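Local coordinates for putative mandelate racemase (Zymomonas mobilis, PDB 2OX4), which binds a magnesium ion and probably acts as a lyase of the dehydratase kind, within the mandelate racemase branch of the enolase superfamily, at residues E9-H14 / E381-I386; R22-K27 / A50-L55; F135-E140 / H341-K346; T321-A326 / P373-D378. All blocks are in the same frame, centred on the assembly; numbering follows the deposited sequence. Where two conformers were deposited one is given.

Contact 1. Residues E9-H14 / E381-I386; sequences EIFHVH and EKLYQI
With CG of Phe11 set anti to its own carbonyl carbon (chi1 -56°) and CG of Tyr384 in the same kind of position, the two side chains reach out from facing backbones until their rings meet. The contact joins strand 9-13, in the antiparallel sheet of the N-terminal capping domain of an enolase-superfamily enzyme, to the segment 381-386, through which the chain returns to that sheet. The pair is T-shaped: the edge of Phe11 points at the face of Tyr384, with the planes 89° apart and the centroids separated by 5.0 Å. CE2 of Phe11 stands over the middle of the tyrosine ring, while CZ of Phe11 comes within 3.7 Å of CZ of Tyr384. Leu383 fills in beside it, CD2 lying 3.9 Å from CB of Phe11, and Val13 extends the apolar patch toward CD1 of Ile386. A tyrosine suits position 384 because its face receives Phe11 while its hydroxyl extends to a charged group: OH approaches OE2 of Glu9 to 3.1 Å near the ring plane. That carboxylate oxygen is hydrogen-bonded to Tyr389, whose ring meets both Phe11 and Tyr384. At the other end of the contact C of Ile386 lies 3.3 Å above the His14 ring plane, offset toward the rim; NE2 of His14 bonds to Asp388. The same Ile386 carbonyl receives the backbone: His14 N donates to Ile386 O across 2.8 Å in a nearly straight bond, 172° at the hydrogen.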
loop_
_atom_site.group_PDB
_atom_site.type_symbol
_atom_site.label_atom_id
_atom_site.label_comp_id
_atom_site.label_asym_id
_atom_site.label_seq_id
_atom_site.Cartn_x
_atom_site.Cartn_y
_atom_site.Cartn_z
ATOM N N GLU C 9 -8.784 -47.583 12.545
ATOM C CA GLU C 9 -10.151 -47.926 12.198
ATOM C C GLU C 9 -10.955 -46.674 11.951
ATOM O O GLU C 9 -10.886 -45.734 12.732
ATOM C CB GLU C 9 -10.800 -48.722 13.325
ATOM C CG GLU C 9 -10.095 -50.030 13.624
ATOM C CD GLU C 9 -10.583 -50.632 14.938
ATOM O OE1 GLU C 9 -10.054 -50.256 16.004
ATOM O OE2 GLU C 9 -11.511 -51.459 14.903
ATOM N N ILE C 10 -11.722 -46.659 10.865
ATOM C CA ILE C 10 -12.448 -45.442 10.490
ATOM C C ILE C 10 -13.937 -45.749 10.421
ATOM O O ILE C 10 -14.343 -46.695 9.753
ATOM C CB ILE C 10 -11.949 -44.865 9.131
ATOM C CG1 ILE C 10 -10.456 -44.548 9.209
ATOM C CG2 ILE C 10 -12.743 -43.612 8.738
ATOM C CD1 ILE C 10 -9.728 -44.870 7.927
ATOM N N PHE C 11 -14.735 -44.940 11.114
ATOM C CA PHE C 11 -16.177 -45.163 11.222
ATOM C C PHE C 11 -16.902 -44.000 10.569
ATOM O O PHE C 11 -16.916 -42.897 11.110
ATOM C CB PHE C 11 -16.593 -45.222 12.702
ATOM C CG PHE C 11 -15.859 -46.259 13.505
ATOM C CD1 PHE C 11 -14.628 -45.970 14.095
ATOM C CD2 PHE C 11 -16.413 -47.518 13.702
ATOM C CE1 PHE C 11 -13.946 -46.922 14.836
ATOM C CE2 PHE C 11 -15.741 -48.479 14.441
ATOM C CZ PHE C 11 -14.510 -48.186 15.019
ATOM N N HIS C 12 -17.497 -44.239 9.406
ATOM C CA HIS C 12 -18.356 -43.237 8.798
ATOM C C HIS C 12 -19.800 -43.582 9.220
ATOM O O HIS C 12 -20.444 -44.474 8.645
ATOM C CB HIS C 12 -18.170 -43.204 7.271
ATOM C CG HIS C 12 -18.914 -42.094 6.591
ATOM N ND1 HIS C 12 -19.080 -42.038 5.221
ATOM C CD2 HIS C 12 -19.536 -40.995 7.090
ATOM C CE1 HIS C 12 -19.773 -40.958 4.905
ATOM N NE2 HIS C 12 -20.063 -40.307 6.019
ATOM N N VAL C 13 -20.261 -42.905 10.267
ATOM C CA VAL C 13 -21.487 -43.292 10.987
ATOM C C VAL C 13 -22.678 -43.145 10.047
ATOM O O VAL C 13 -22.760 -42.170 9.288
ATOM C CB VAL C 13 -21.700 -42.433 12.264
ATOM C CG1 VAL C 13 -23.028 -42.809 12.961
ATOM C CG2 VAL C 13 -20.543 -42.626 13.231
ATOM N N HIS C 14 -23.577 -44.135 10.066
ATOM C CA HIS C 14 -24.780 -44.102 9.235
ATOM C C HIS C 14 -25.676 -42.911 9.565
ATOM O O HIS C 14 -25.625 -42.379 10.678
ATOM C CB HIS C 14 -25.561 -45.413 9.385
ATOM C CG HIS C 14 -24.840 -46.613 8.852
ATOM N ND1 HIS C 14 -25.137 -47.899 9.255
ATOM C CD2 HIS C 14 -23.839 -46.724 7.945
ATOM C CE1 HIS C 14 -24.347 -48.749 8.621
ATOM N NE2 HIS C 14 -23.552 -48.063 7.819
ATOM N N GLU C 381 -19.393 -49.465 21.621
ATOM C CA GLU C 381 -19.214 -50.659 20.783
ATOM C C GLU C 381 -20.205 -50.707 19.625
ATOM O O GLU C 381 -19.934 -51.341 18.606
ATOM C CB GLU C 381 -19.316 -51.952 21.603
ATOM C CG GLU C 381 -18.199 -52.151 22.620
ATOM C CD GLU C 381 -16.897 -52.581 21.975
ATOM O OE1 GLU C 381 -15.908 -51.823 22.071
ATOM O OE2 GLU C 381 -16.863 -53.671 21.366
ATOM N N LYS C 382 -21.344 -50.035 19.794
ATOM C CA LYS C 382 -22.398 -49.986 18.777
ATOM C C LYS C 382 -21.894 -49.425 17.444
ATOM O O LYS C 382 -22.420 -49.771 16.380
ATOM C CB LYS C 382 -23.566 -49.123 19.262
ATOM C CG LYS C 382 -24.937 -49.643 18.839
ATOM C CD LYS C 382 -25.972 -48.523 18.736
ATOM C CE LYS C 382 -25.917 -47.582 19.930
ATOM N NZ LYS C 382 -26.424 -48.204 21.191
ATOM N N LEU C 383 -20.878 -48.561 17.504
ATOM C CA LEU C 383 -20.344 -47.923 16.300
ATOM C C LEU C 383 -20.010 -48.891 15.186
ATOM O O LEU C 383 -20.229 -48.584 14.022
ATOM C CB LEU C 383 -19.123 -47.063 16.621
ATOM C CG LEU C 383 -19.486 -45.587 16.478
ATOM C CD1 LEU C 383 -20.140 -45.119 17.774
ATOM C CD2 LEU C 383 -18.251 -44.794 16.159
ATOM N N TYR C 384 -19.514 -50.075 15.548
ATOM C CA TYR C 384 -19.150 -51.101 14.574
ATOM C C TYR C 384 -20.348 -51.562 13.742
ATOM O O TYR C 384 -20.199 -51.963 12.593
ATOM C CB TYR C 384 -18.491 -52.296 15.281
ATOM C CG TYR C 384 -17.127 -51.971 15.850
ATOM C CD1 TYR C 384 -16.988 -51.389 17.121
ATOM C CD2 TYR C 384 -15.970 -52.222 15.111
ATOM C CE1 TYR C 384 -15.725 -51.077 17.636
ATOM C CE2 TYR C 384 -14.711 -51.916 15.616
ATOM C CZ TYR C 384 -14.594 -51.345 16.874
ATOM O OH TYR C 384 -13.342 -51.041 17.358
ATOM N N GLN C 385 -21.538 -51.482 14.325
ATOM C CA GLN C 385 -22.751 -51.954 13.663
ATOM C C GLN C 385 -23.528 -50.842 12.948
ATOM O O GLN C 385 -24.405 -51.116 12.130
ATOM C CB GLN C 385 -23.655 -52.665 14.676
ATOM C CG GLN C 385 -23.318 -54.141 14.888
ATOM C CD GLN C 385 -23.345 -54.953 13.598
ATOM O OE1 GLN C 385 -22.300 -55.309 13.053
ATOM N NE2 GLN C 385 -24.546 -55.244 13.105
ATOM N N ILE C 386 -23.216 -49.588 13.258
ATOM C CA ILE C 386 -23.975 -48.455 12.714
ATOM C C ILE C 386 -23.085 -47.501 11.889
ATOM O O ILE C 386 -23.389 -46.311 11.749
ATOM C CB ILE C 386 -24.764 -47.680 13.806
ATOM C CG1 ILE C 386 -23.814 -47.087 14.862
ATOM C CG2 ILE C 386 -25.825 -48.580 14.464
ATOM C CD1 ILE C 386 -24.435 -45.936 15.617
#

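Contact 2. Residues R22-K27 / A50-L55; sequences RPILVK and AAAGIL
Ile24 presents two separate branches to the helix residues Ala51, Ala52 and Leu55. Its CG2 is anti to the backbone N, leaving CG1 beside that N (chi1 -46°); a further turn at chi2 (98°), well off a staggered value, swings CD1 over the helix, where it meets CB of Ala51 at 3.9 Å. CG2 points the other way along the helix and touches CD1 of Leu55 at 3.7 Å, with CB of Ala52 a little farther off at 4.4 Å. This is helix-on-sheet packing in the N-terminal domain: strand 24-27 and helix 50-55 run nearly parallel, at 18°, with their axes 8.9 Å apart at closest approach. Alanines suit the near side of the helix because a single methyl lets the isoleucine lie close to the helix backbone. Replacing Ile24 with an alanine would probably open a gap between strand and helix, with the Leu55 methyl and the Ala51 CB each losing an apolar neighbour. CD1 of Leu55, anti to its CA, meets both strand residues, coming to 4.4 Å from CB of Val26. Val26, branched at CB as suits a strand, also packs on Phe98 of helix 89-110, which touches Leu55 too.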
loop_
_atom_site.group_PDB
_atom_site.type_symbol
_atom_site.label_atom_id
_atom_site.label_comp_id
_atom_site.label_asym_id
_atom_site.label_seq_id
_atom_site.Cartn_x
_atom_site.Cartn_y
_atom_site.Cartn_z
ATOM N N ARG C 22 -23.822 -37.323 9.281
ATOM C CA ARG C 22 -23.032 -38.556 9.295
ATOM C C ARG C 22 -21.612 -38.268 9.793
ATOM O O ARG C 22 -20.719 -37.994 8.989
ATOM C CB ARG C 22 -22.966 -39.181 7.892
ATOM C CG ARG C 22 -24.274 -39.768 7.371
ATOM C CD ARG C 22 -24.032 -40.677 6.183
ATOM N NE ARG C 22 -23.205 -41.824 6.558
ATOM C CZ ARG C 22 -22.715 -42.717 5.705
ATOM N NH1 ARG C 22 -22.966 -42.601 4.404
ATOM N NH2 ARG C 22 -21.973 -43.734 6.155
ATOM N N PRO C 23 -21.393 -38.358 11.118
ATOM C CA PRO C 23 -20.062 -38.157 11.704
ATOM C C PRO C 23 -18.995 -39.138 11.224
ATOM O O PRO C 23 -19.307 -40.248 10.781
ATOM C CB PRO C 23 -20.284 -38.342 13.206
ATOM C CG PRO C 23 -21.748 -38.348 13.414
ATOM C CD PRO C 23 -22.424 -38.640 12.132
ATOM N N ILE C 24 -17.739 -38.701 11.300
ATOM C CA ILE C 24 -16.608 -39.503 10.850
ATOM C C ILE C 24 -15.604 -39.570 11.996
ATOM O O ILE C 24 -15.048 -38.543 12.421
ATOM C CB ILE C 24 -15.917 -38.932 9.573
ATOM C CG1 ILE C 24 -16.939 -38.524 8.503
ATOM C CG2 ILE C 24 -14.943 -39.977 9.004
ATOM C CD1 ILE C 24 -17.262 -37.023 8.486
ATOM N N LEU C 25 -15.393 -40.785 12.499
ATOM C CA LEU C 25 -14.509 -41.005 13.638
ATOM C C LEU C 25 -13.364 -41.929 13.258
ATOM O O LEU C 25 -13.511 -42.777 12.375
ATOM C CB LEU C 25 -15.296 -41.591 14.815
ATOM C CG LEU C 25 -16.329 -40.626 15.400
ATOM C CD1 LEU C 25 -17.421 -41.346 16.164
ATOM C CD2 LEU C 25 -15.649 -39.606 16.281
ATOM N N VAL C 26 -12.225 -41.743 13.922
ATOM C CA VAL C 26 -11.028 -42.549 13.710
ATOM C C VAL C 26 -10.517 -43.061 15.038
ATOM O O VAL C 26 -10.419 -42.303 16.014
ATOM C CB VAL C 26 -9.899 -41.787 12.918
ATOM C CG1 VAL C 26 -9.282 -40.648 13.746
ATOM C CG2 VAL C 26 -8.811 -42.764 12.461
ATOM N N LYS C 27 -10.211 -44.356 15.070
ATOM C CA LYS C 27 -9.598 -44.983 16.232
ATOM C C LYS C 27 -8.216 -45.521 15.867
ATOM O O LYS C 27 -8.064 -46.361 14.961
ATOM C CB LYS C 27 -10.511 -46.097 16.795
ATOM C CG LYS C 27 -9.924 -46.840 18.014
ATOM C CD LYS C 27 -10.883 -47.935 18.532
ATOM C CE LYS C 27 -10.240 -48.768 19.620
ATOM N NZ LYS C 27 -11.242 -49.713 20.210
ATOM N N ALA C 50 -15.810 -38.209 1.562
ATOM C CA ALA C 50 -14.473 -37.738 1.201
ATOM C C ALA C 50 -13.575 -37.721 2.446
ATOM O O ALA C 50 -12.405 -38.069 2.370
ATOM C CB ALA C 50 -14.552 -36.356 0.561
ATOM N N ALA C 51 -14.140 -37.323 3.587
ATOM C CA ALA C 51 -13.441 -37.411 4.868
ATOM C C ALA C 51 -13.074 -38.866 5.223
ATOM O O ALA C 51 -11.944 -39.146 5.621
ATOM C CB ALA C 51 -14.278 -36.758 5.991
ATOM N N ALA C 52 -14.011 -39.799 5.042
ATOM C CA ALA C 52 -13.702 -41.204 5.304
ATOM C C ALA C 52 -12.578 -41.691 4.383
ATOM O O ALA C 52 -11.689 -42.430 4.815
ATOM C CB ALA C 52 -14.960 -42.072 5.160
ATOM N N GLY C 53 -12.612 -41.248 3.121
ATOM C CA GLY C 53 -11.616 -41.638 2.130
ATOM C C GLY C 53 -10.240 -41.049 2.393
ATOM O O GLY C 53 -9.230 -41.740 2.241
ATOM N N ILE C 54 -10.185 -39.779 2.799
ATOM C CA ILE C 54 -8.885 -39.180 3.141
ATOM C C ILE C 54 -8.220 -39.882 4.328
ATOM O O ILE C 54 -6.990 -40.066 4.345
ATOM C CB ILE C 54 -8.914 -37.622 3.314
ATOM C CG1 ILE C 54 -7.509 -37.025 3.120
ATOM C CG2 ILE C 54 -9.432 -37.206 4.700
ATOM C CD1 ILE C 54 -6.994 -37.042 1.710
ATOM N N LEU C 55 -9.030 -40.291 5.309
ATOM C CA LEU C 55 -8.487 -40.970 6.487
ATOM C C LEU C 55 -7.907 -42.323 6.092
ATOM O O LEU C 55 -6.809 -42.690 6.531
ATOM C CB LEU C 55 -9.561 -41.118 7.568
ATOM C CG LEU C 55 -9.978 -39.799 8.225
ATOM C CD1 LEU C 55 -11.200 -40.032 9.104
ATOM C CD2 LEU C 55 -8.822 -39.238 9.059
#

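Contact 3. Residues F135-E140 / H341-K346; sequences FGWGKE and HEHHQK
Gln345 meets Phe135, Gly136 and Trp137 at successive points along its side chain. At CB it lies 3.6 Å from O of Gly136 and 3.9 Å from CE3 of Trp137. Its CG sits between the backbone N and the carbonyl carbon; this first torsion (chi1 69°) brings CG past CB of Phe135, and the bend at chi2 then turns CD and NE2 toward the 135-140 loop, CD approaching CB of Phe135 to 3.9 Å. The amide nitrogen ends the path: NE2 donates to O of Gly136 over 3.2 Å at 171°, in the plane of that carbonyl and of its own amide. Glycine suits position 136 because, at its backbone angles, a side chain here would collide with the carbonyl oxygen of the residue before.

The contact belongs to the TIM-barrel-like domain, where strand 341-344 pairs in parallel with strand 126-131; the loop that follows the latter folds over the end of the former. Trp137 and Gln345 run alongside each other, pointing opposite ways, and the indole turns its edge to the strand, CH2 of Trp137 lying 3.3 Å from O of His343, which is in the ring plane. Its indole nitrogen is bonded to Glu160, and NE2 of His343 to Gln361. Beyond Gln345, Lys346 N donates to ND1 of His344 in the plane of the imidazole, which probably steadies this residue, whose side chain lies about 7 Å from the magnesium ion. Gly138 O is buried here without any partner in the model. One straight amide bond is thus the polar link between the two segments, and the remainder is packing.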
loop_
_atom_site.group_PDB
_atom_site.type_symbol
_atom_site.label_atom_id
_atom_site.label_comp_id
_atom_site.label_asym_id
_atom_site.label_seq_id
_atom_site.Cartn_x
_atom_site.Cartn_y
_atom_site.Cartn_z
ATOM N N PHE C 135 -33.272 -24.271 15.278
ATOM C CA PHE C 135 -33.573 -25.699 15.100
ATOM C C PHE C 135 -34.207 -26.327 16.347
ATOM O O PHE C 135 -34.401 -27.549 16.411
ATOM C CB PHE C 135 -32.314 -26.486 14.726
ATOM C CG PHE C 135 -31.761 -26.135 13.377
ATOM C CD1 PHE C 135 -32.598 -26.041 12.272
ATOM C CD2 PHE C 135 -30.401 -25.893 13.212
ATOM C CE1 PHE C 135 -32.087 -25.717 11.021
ATOM C CE2 PHE C 135 -29.883 -25.565 11.967
ATOM C CZ PHE C 135 -30.730 -25.475 10.870
ATOM N N GLY C 136 -34.515 -25.489 17.330
ATOM C CA GLY C 136 -35.052 -25.950 18.605
ATOM C C GLY C 136 -33.980 -26.211 19.651
ATOM O O GLY C 136 -32.952 -26.846 19.370
ATOM N N TRP C 137 -34.226 -25.719 20.861
ATOM C CA TRP C 137 -33.463 -26.128 22.036
ATOM C C TRP C 137 -34.280 -27.125 22.878
ATOM O O TRP C 137 -34.796 -26.765 23.931
ATOM C CB TRP C 137 -33.087 -24.887 22.859
ATOM C CG TRP C 137 -31.970 -25.152 23.828
ATOM C CD1 TRP C 137 -32.072 -25.286 25.180
ATOM C CD2 TRP C 137 -30.581 -25.330 23.509
ATOM N NE1 TRP C 137 -30.839 -25.537 25.725
ATOM C CE2 TRP C 137 -29.904 -25.572 24.722
ATOM C CE3 TRP C 137 -29.846 -25.310 22.314
ATOM C CZ2 TRP C 137 -28.525 -25.786 24.781
ATOM C CZ3 TRP C 137 -28.474 -25.525 22.374
ATOM C CH2 TRP C 137 -27.829 -25.762 23.600
ATOM N N GLY C 138 -34.379 -28.384 22.447
ATOM C CA GLY C 138 -33.260 -29.312 22.465
ATOM C C GLY C 138 -33.398 -30.606 21.676
ATOM O O GLY C 138 -32.703 -30.792 20.678
ATOM N N LYS C 139 -34.264 -31.514 22.123
ATOM C CA LYS C 139 -34.136 -32.924 21.716
ATOM C C LYS C 139 -35.034 -33.427 20.578
ATOM O O LYS C 139 -34.867 -34.558 20.102
ATOM C CB LYS C 139 -34.130 -33.872 22.918
ATOM C CG LYS C 139 -35.479 -34.399 23.356
ATOM C CD LYS C 139 -35.288 -35.547 24.334
ATOM C CE LYS C 139 -34.680 -35.063 25.650
ATOM N NZ LYS C 139 -33.604 -35.964 26.150
ATOM N N GLU C 140 -35.964 -32.590 20.130
ATOM C CA GLU C 140 -36.470 -32.694 18.764
ATOM C C GLU C 140 -35.980 -31.541 17.889
ATOM O O GLU C 140 -36.230 -30.365 18.175
ATOM C CB GLU C 140 -37.999 -32.834 18.717
ATOM C CG GLU C 140 -38.764 -31.907 19.653
ATOM C CD GLU C 140 -40.164 -31.599 19.151
ATOM O OE1 GLU C 140 -41.113 -32.293 19.575
ATOM O OE2 GLU C 140 -40.313 -30.666 18.329
ATOM N N HIS C 341 -17.629 -20.842 24.576
ATOM C CA HIS C 341 -17.744 -22.190 24.007
ATOM C C HIS C 341 -19.121 -22.416 23.362
ATOM O O HIS C 341 -20.157 -22.079 23.937
ATOM C CB HIS C 341 -17.476 -23.259 25.080
ATOM C CG HIS C 341 -17.622 -24.660 24.568
ATOM N ND1 HIS C 341 -16.563 -25.378 24.057
ATOM C CD2 HIS C 341 -18.709 -25.461 24.455
ATOM C CE1 HIS C 341 -16.987 -26.564 23.662
ATOM N NE2 HIS C 341 -18.287 -26.642 23.891
ATOM N N GLU C 342 -19.120 -22.987 22.163
ATOM C CA GLU C 342 -20.345 -23.285 21.437
ATOM C C GLU C 342 -20.886 -24.636 21.877
ATOM O O GLU C 342 -20.204 -25.666 21.744
ATOM C CB GLU C 342 -20.065 -23.352 19.938
ATOM C CG GLU C 342 -21.294 -23.747 19.143
ATOM C CD GLU C 342 -21.074 -23.735 17.641
ATOM O OE1 GLU C 342 -19.918 -23.891 17.176
ATOM O OE2 GLU C 342 -22.081 -23.580 16.926
ATOM N N HIS C 343 -22.120 -24.647 22.375
ATOM C CA HIS C 343 -22.755 -25.927 22.682
ATOM C C HIS C 343 -23.944 -26.161 21.764
ATOM O O HIS C 343 -24.973 -25.487 21.879
ATOM C CB HIS C 343 -23.145 -26.029 24.164
ATOM C CG HIS C 343 -23.617 -27.395 24.559
ATOM N ND1 HIS C 343 -22.850 -28.528 24.378
ATOM C CD2 HIS C 343 -24.785 -27.813 25.107
ATOM C CE1 HIS C 343 -23.523 -29.585 24.806
ATOM N NE2 HIS C 343 -24.703 -29.180 25.239
ATOM N N HIS C 344 -23.764 -27.099 20.829
ATOM C CA HIS C 344 -24.658 -27.245 19.686
ATOM C C HIS C 344 -25.870 -28.052 20.094
ATOM O O HIS C 344 -25.762 -29.012 20.874
ATOM C CB HIS C 344 -23.942 -27.924 18.516
ATOM C CG HIS C 344 -24.579 -27.667 17.185
ATOM N ND1 HIS C 344 -25.809 -28.184 16.832
ATOM C CD2 HIS C 344 -24.144 -26.965 16.110
ATOM C CE1 HIS C 344 -26.108 -27.807 15.602
ATOM N NE2 HIS C 344 -25.115 -27.067 15.140
ATOM N N GLN C 345 -27.022 -27.650 19.561
ATOM C CA GLN C 345 -28.291 -28.335 19.823
ATOM C C GLN C 345 -28.301 -29.822 19.433
ATOM O O GLN C 345 -28.998 -30.626 20.058
ATOM C CB GLN C 345 -29.476 -27.566 19.210
ATOM C CG GLN C 345 -29.556 -27.557 17.675
ATOM C CD GLN C 345 -30.245 -28.797 17.109
ATOM O OE1 GLN C 345 -29.663 -29.528 16.309
ATOM N NE2 GLN C 345 -31.484 -29.043 17.536
ATOM N N LYS C 346 -27.517 -30.189 18.416
ATOM C CA LYS C 346 -27.466 -31.581 17.958
ATOM C C LYS C 346 -27.036 -32.559 19.066
ATOM O O LYS C 346 -27.474 -33.703 19.082
ATOM C CB LYS C 346 -26.586 -31.722 16.705
ATOM C CG LYS C 346 -25.096 -31.887 16.992
ATOM C CD LYS C 346 -24.250 -31.001 16.123
ATOM C CE LYS C 346 -23.910 -31.679 14.841
ATOM N NZ LYS C 346 -23.803 -30.699 13.716
#

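Contact 4. Residues T321-A326 / P373-D378; sequences TGVAEA and PGIGQD
Ile375, Gln377 and Ala326 bury most of this contact, in which the first turn of helix 322-333, one of the helices of the TIM-barrel-like domain, meets a loop on the way to the C-terminal strands. That loop makes a type II' beta turn from Pro373 to Gly376, and glycine suits position 374 because its phi is positive. From the turn Ile375 extends CD1 to CG1 of Val323, 3.9 Å away, while its carbonyl oxygen lies 3.6 Å from CB of Ala326 and accepts from His330 farther along the helix. Alanine fits this spot: its methyl faces the loop backbone and also packs on CB of Gln377 at 3.8 Å. Gln377 has CG anti to the backbone N (chi1 -170°) and then bends at chi2 (55°), which lays its chain along the first turn, CG 3.4 Å from O of Gly322. A CB on residue 322 would collide with the amide, hence glycine there. NE2 donates weakly to Gly322 O (3.3 Å, 154°), an oxygen that also receives Ala326 N; the stronger partner of NE2 is O of His358. With a leucine at Gln377, the His358 carbonyl would probably be left without its amide donor, and the weak bond to Gly322 O would go. The helix itself opens with Thr321 as N-cap, OG1 accepting from Val323 N at 3.0 Å. At the far end of the glutamine amide, OE1 takes the backbone N of Asp378 on a lone pair, 3.0 Å away.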
loop_
_atom_site.group_PDB
_atom_site.type_symbol
_atom_site.label_atom_id
_atom_site.label_comp_id
_atom_site.label_asym_id
_atom_site.label_seq_id
_atom_site.Cartn_x
_atom_site.Cartn_y
_atom_site.Cartn_z
ATOM N N THR C 321 -19.770 -35.140 17.245
ATOM C CA THR C 321 -19.992 -36.058 18.363
ATOM C C THR C 321 -19.305 -35.593 19.634
ATOM O O THR C 321 -18.631 -34.541 19.661
ATOM C CB THR C 321 -19.491 -37.495 18.068
ATOM O OG1 THR C 321 -18.071 -37.568 18.272
ATOM C CG2 THR C 321 -19.851 -37.961 16.665
ATOM N N GLY C 322 -19.463 -36.405 20.678
ATOM C CA GLY C 322 -18.797 -36.185 21.963
ATOM C C GLY C 322 -17.279 -36.289 21.920
ATOM O O GLY C 322 -16.608 -35.790 22.823
ATOM N N VAL C 323 -16.735 -36.942 20.889
ATOM C CA VAL C 323 -15.287 -36.923 20.652
ATOM C C VAL C 323 -14.837 -35.496 20.333
ATOM O O VAL C 323 -13.984 -34.960 21.031
ATOM C CB VAL C 323 -14.850 -37.923 19.540
ATOM C CG1 VAL C 323 -13.347 -37.777 19.222
ATOM C CG2 VAL C 323 -15.141 -39.377 19.989
ATOM N N ALA C 324 -15.431 -34.895 19.300
ATOM C CA ALA C 324 -15.191 -33.483 18.979
ATOM C C ALA C 324 -15.407 -32.563 20.176
ATOM O O ALA C 324 -14.590 -31.672 20.445
ATOM C CB ALA C 324 -16.069 -33.047 17.807
ATOM N N GLU C 325 -16.502 -32.755 20.905
ATOM C CA GLU C 325 -16.784 -31.819 21.997
ATOM C C GLU C 325 -15.784 -31.915 23.148
ATOM O O GLU C 325 -15.265 -30.878 23.606
ATOM C CB GLU C 325 -18.235 -31.859 22.490
ATOM C CG GLU C 325 -18.533 -30.645 23.419
ATOM C CD GLU C 325 -19.955 -30.084 23.320
ATOM O OE1 GLU C 325 -20.910 -30.889 23.250
ATOM O OE2 GLU C 325 -20.119 -28.833 23.351
ATOM N N ALA C 326 -15.494 -33.139 23.593
ATOM C CA ALA C 326 -14.503 -33.352 24.644
ATOM C C ALA C 326 -13.148 -32.766 24.239
ATOM O O ALA C 326 -12.504 -32.083 25.035
ATOM C CB ALA C 326 -14.360 -34.841 24.969
ATOM N N PRO C 373 -7.606 -39.396 31.780
ATOM C CA PRO C 373 -6.480 -39.429 30.823
ATOM C C PRO C 373 -6.928 -39.235 29.367
ATOM O O PRO C 373 -8.014 -39.671 28.999
ATOM C CB PRO C 373 -5.887 -40.827 31.017
ATOM C CG PRO C 373 -6.300 -41.226 32.420
ATOM C CD PRO C 373 -7.677 -40.636 32.592
ATOM N N GLY C 374 -6.096 -38.578 28.558
ATOM C CA GLY C 374 -6.415 -38.375 27.135
ATOM C C GLY C 374 -7.459 -37.279 26.964
ATOM O O GLY C 374 -7.534 -36.348 27.779
ATOM N N ILE C 375 -8.291 -37.380 25.925
ATOM C CA ILE C 375 -9.351 -36.372 25.735
ATOM C C ILE C 375 -10.537 -36.624 26.677
ATOM O O ILE C 375 -11.379 -35.752 26.864
ATOM C CB ILE C 375 -9.841 -36.269 24.252
ATOM C CG1 ILE C 375 -10.536 -37.568 23.819
ATOM C CG2 ILE C 375 -8.678 -35.877 23.309
ATOM C CD1 ILE C 375 -11.163 -37.501 22.411
ATOM N N GLY C 376 -10.582 -37.817 27.278
ATOM C CA GLY C 376 -11.644 -38.154 28.233
ATOM C C GLY C 376 -12.927 -38.630 27.579
ATOM O O GLY C 376 -14.017 -38.433 28.112
ATOM N N GLN C 377 -12.795 -39.273 26.422
ATOM C CA GLN C 377 -13.947 -39.709 25.656
ATOM C C GLN C 377 -13.615 -41.018 24.971
ATOM O O GLN C 377 -12.441 -41.295 24.702
ATOM C CB GLN C 377 -14.354 -38.642 24.640
ATOM C CG GLN C 377 -15.705 -38.876 23.927
ATOM C CD GLN C 377 -16.852 -39.052 24.905
ATOM O OE1 GLN C 377 -17.044 -40.133 25.461
ATOM N NE2 GLN C 377 -17.614 -37.984 25.126
ATOM N N ASP C 378 -14.643 -41.821 24.693
ATOM C CA ASP C 378 -14.484 -43.016 23.873
ATOM C C ASP C 378 -15.760 -43.223 23.054
ATOM O O ASP C 378 -16.823 -42.694 23.386
ATOM C CB ASP C 378 -14.226 -44.226 24.781
ATOM C CG ASP C 378 -13.436 -45.345 24.092
ATOM O OD1 ASP C 378 -13.297 -45.369 22.842
ATOM O OD2 ASP C 378 -12.954 -46.222 24.832
#

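Contacts 1 and 2 share the antiparallel sheet of the N-terminal domain, where strands 5-13 and 24-30 are neighbours; their centres lie 10 Å apart. Contacts 3 and 4 belong to the barrel domain, their centres 18 Å apart, and helix 322-333 leads on to strand 341-344: Glu325 OE2 in contact 4 bonds to His341 and His343 in contact 3. Contact 2 touches contact 4 where Pro23 and Leu25 pack on Thr321 and Val323, so the two domains meet there. Along the chain, contact 1 spans all the others; contact 2 closes before contacts 3 and 4 open, and the segments of these two alternate. Contact 3 lies closest to the magnesium site, about 23 Å from contacts 1 and 2, centre to centre.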